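Local coordinates for protein glutathione S-transferase omega-like 2 (Saccharomyces cerevisiae, PDB 5LKB) that reduces dehydroascorbate and beta-hydroxyethyl disulfide with glutathione, acting as a one-cysteine thiol transferase, and reacts with glutathionyl-(hydro)quinones, at residues P47-T52 and F156-L161. Residues are numbered along the deposited sequence; the frame is centred on the assembly and turned at random.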
loop_
_atom_site.group_PDB
_atom_site.type_symbol
_atom_site.label_atom_id
_atom_site.label_comp_id
_atom_site.label_asym_id
_atom_site.label_seq_id
_atom_site.Cartn_x
_atom_site.Cartn_y
_atom_site.Cartn_z
ATOM N N PRO A 47 -14.451 2.910 12.557
ATOM C CA PRO A 47 -13.832 3.944 13.379
ATOM C C PRO A 47 -14.853 4.847 14.067
ATOM O O PRO A 47 -14.517 5.522 15.050
ATOM C CB PRO A 47 -12.988 4.733 12.352
ATOM C CG PRO A 47 -13.719 4.605 11.094
ATOM C CD PRO A 47 -14.247 3.189 11.095
ATOM N N TRP A 48 -16.045 4.927 13.485
ATOM C CA TRP A 48 -17.121 5.722 14.079
ATOM C C TRP A 48 -17.612 5.022 15.337
ATOM O O TRP A 48 -17.704 5.632 16.425
ATOM C CB TRP A 48 -18.215 5.907 12.998
ATOM C CG TRP A 48 -17.731 6.324 11.636
ATOM C CD1 TRP A 48 -17.589 5.513 10.553
ATOM C CD2 TRP A 48 -17.188 7.600 11.239
ATOM N NE1 TRP A 48 -17.011 6.184 9.515
ATOM C CE2 TRP A 48 -16.785 7.481 9.894
ATOM C CE3 TRP A 48 -17.054 8.840 11.865
ATOM C CZ2 TRP A 48 -16.260 8.543 9.184
ATOM C CZ3 TRP A 48 -16.556 9.890 11.167
ATOM C CH2 TRP A 48 -16.150 9.736 9.817
ATOM N N ALA A 49 -17.939 3.731 15.204
ATOM C CA ALA A 49 -18.341 2.942 16.371
ATOM C C ALA A 49 -17.220 2.851 17.390
ATOM O O ALA A 49 -17.453 2.832 18.602
ATOM C CB ALA A 49 -18.786 1.556 15.911
ATOM N N HIS A 50 -15.963 2.796 16.927
ATOM C CA HIS A 50 -14.848 2.710 17.837
ATOM C C HIS A 50 -14.845 3.906 18.795
ATOM O O HIS A 50 -14.474 3.779 19.928
ATOM C CB HIS A 50 -13.538 2.549 17.031
ATOM C CG HIS A 50 -12.340 2.142 17.834
ATOM N ND1 HIS A 50 -11.091 1.942 17.240
ATOM C CD2 HIS A 50 -12.205 1.819 19.139
ATOM C CE1 HIS A 50 -10.250 1.539 18.171
ATOM N NE2 HIS A 50 -10.903 1.445 19.329
ATOM N N ARG A 51 -15.237 5.094 18.329
ATOM C CA ARG A 51 -15.283 6.263 19.196
ATOM C C ARG A 51 -16.110 5.969 20.407
ATOM O O ARG A 51 -15.734 6.363 21.501
ATOM C CB ARG A 51 -15.934 7.445 18.481
ATOM C CG ARG A 51 -15.261 7.955 17.175
ATOM C CD ARG A 51 -16.245 8.879 16.506
ATOM N NE ARG A 51 -15.605 9.767 15.547
ATOM C CZ ARG A 51 -16.221 10.777 14.962
ATOM N NH1 ARG A 51 -17.499 11.031 15.288
ATOM N NH2 ARG A 51 -15.566 11.534 14.109
ATOM N N THR A 52 -17.216 5.276 20.204
ATOM C CA THR A 52 -18.152 5.047 21.301
ATOM C C THR A 52 -17.631 4.004 22.274
ATOM O O THR A 52 -17.928 4.094 23.471
ATOM C CB THR A 52 -19.546 4.693 20.771
ATOM O OG1 THR A 52 -19.630 3.396 20.212
ATOM C CG2 THR A 52 -20.027 5.672 19.738
ATOM N N PHE A 156 -27.965 0.866 7.024
ATOM C CA PHE A 156 -28.124 0.344 8.366
ATOM C C PHE A 156 -26.768 0.404 9.088
ATOM O O PHE A 156 -26.053 -0.598 9.227
ATOM C CB PHE A 156 -28.633 -1.090 8.309
ATOM C CG PHE A 156 -29.806 -1.279 7.432
ATOM C CD1 PHE A 156 -31.019 -0.723 7.777
ATOM C CD2 PHE A 156 -29.728 -2.029 6.285
ATOM C CE1 PHE A 156 -32.114 -0.887 6.956
ATOM C CE2 PHE A 156 -30.837 -2.208 5.473
ATOM C CZ PHE A 156 -32.041 -1.640 5.835
ATOM N N THR A 157 -26.398 1.598 9.522
ATOM C CA THR A 157 -25.030 1.865 9.962
ATOM C C THR A 157 -24.826 1.506 11.425
ATOM O O THR A 157 -25.777 1.400 12.213
ATOM C CB THR A 157 -24.682 3.343 9.776
ATOM O OG1 THR A 157 -25.700 4.165 10.394
ATOM C CG2 THR A 157 -24.594 3.714 8.307
ATOM N N VAL A 158 -23.541 1.254 11.778
ATOM C CA VAL A 158 -23.088 1.235 13.183
ATOM C C VAL A 158 -22.392 2.551 13.484
ATOM O O VAL A 158 -21.891 3.195 12.582
ATOM C CB VAL A 158 -22.172 0.025 13.521
ATOM C CG1 VAL A 158 -22.958 -1.253 13.410
ATOM C CG2 VAL A 158 -20.959 -0.018 12.560
ATOM N N PRO A 159 -22.332 2.964 14.740
ATOM C CA PRO A 159 -22.876 2.394 15.977
ATOM C C PRO A 159 -24.378 2.688 16.140
ATOM O O PRO A 159 -24.894 3.673 15.576
ATOM C CB PRO A 159 -22.109 3.158 17.052
ATOM C CG PRO A 159 -21.905 4.437 16.488
ATOM C CD PRO A 159 -21.645 4.226 15.043
ATOM N N VAL A 160 -25.031 1.882 16.970
ATOM C CA VAL A 160 -26.422 2.108 17.344
ATOM C C VAL A 160 -26.512 2.145 18.858
ATOM O O VAL A 160 -26.092 1.198 19.534
ATOM C CB VAL A 160 -27.319 1.017 16.761
ATOM C CG1 VAL A 160 -28.736 1.127 17.348
ATOM C CG2 VAL A 160 -27.388 1.111 15.231
ATOM N N LEU A 161 -27.080 3.237 19.393
ATOM C CA LEU A 161 -27.411 3.344 20.819
ATOM C C LEU A 161 -28.924 3.090 20.965
ATOM O O LEU A 161 -29.739 3.814 20.384
ATOM C CB LEU A 161 -27.003 4.699 21.372
ATOM C CG LEU A 161 -27.364 4.946 22.833
ATOM C CD1 LEU A 161 -26.580 3.993 23.744
ATOM C CD2 LEU A 161 -27.102 6.386 23.193
#
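Pro159 presses its ring onto helix 47-58 at Ala49, the closest backbone pairing, with the two CA atoms 4.6 Å apart. The peptide bond between Val158 and Pro159 is cis, and this is the cis-proline loop of the thioredoxin-like fold, set just ahead of strand 160-163 and against the helix that follows the nucleophile Cys46. The fit is by van der Waals contact, the ring lying on the helix backbone with Pro159 CD 3.7 Å from Ala49 N. Between the side chains, Pro159 CB sits 3.9 Å from Ala49 CB. Val158 CG2 reaches the same methyl, Ala49 CB, at 4.3 Å. One turn along, Thr52 CG2 meets Pro159 CG at 4.0 Å. The Thr52 torsion (chi1 72°) sets CG2 beside that ring carbon and OG1 over Ala49 O, with OG1 still near Pro159 CB. At Thr52 an alanine, lacking both CG2 and OG1, would probably leave Pro159 CG without its methyl neighbour and Ala49 O without its hydroxyl partner. Further out, Ile177 of helix 174-182 touches both Thr52 and Pro159. Val158, a glutathione-binding residue, packs on Trp79, another such residue, and its carbonyl oxygen accepts a hydrogen bond from a bound glycerol, probably from the crystallisation liquor. Within the helix, Thr52 OG1 donates to Ala49 O over 2.8 Å, in the carbonyl plane on a lone pair, at a C=O...OG1 angle of 136°.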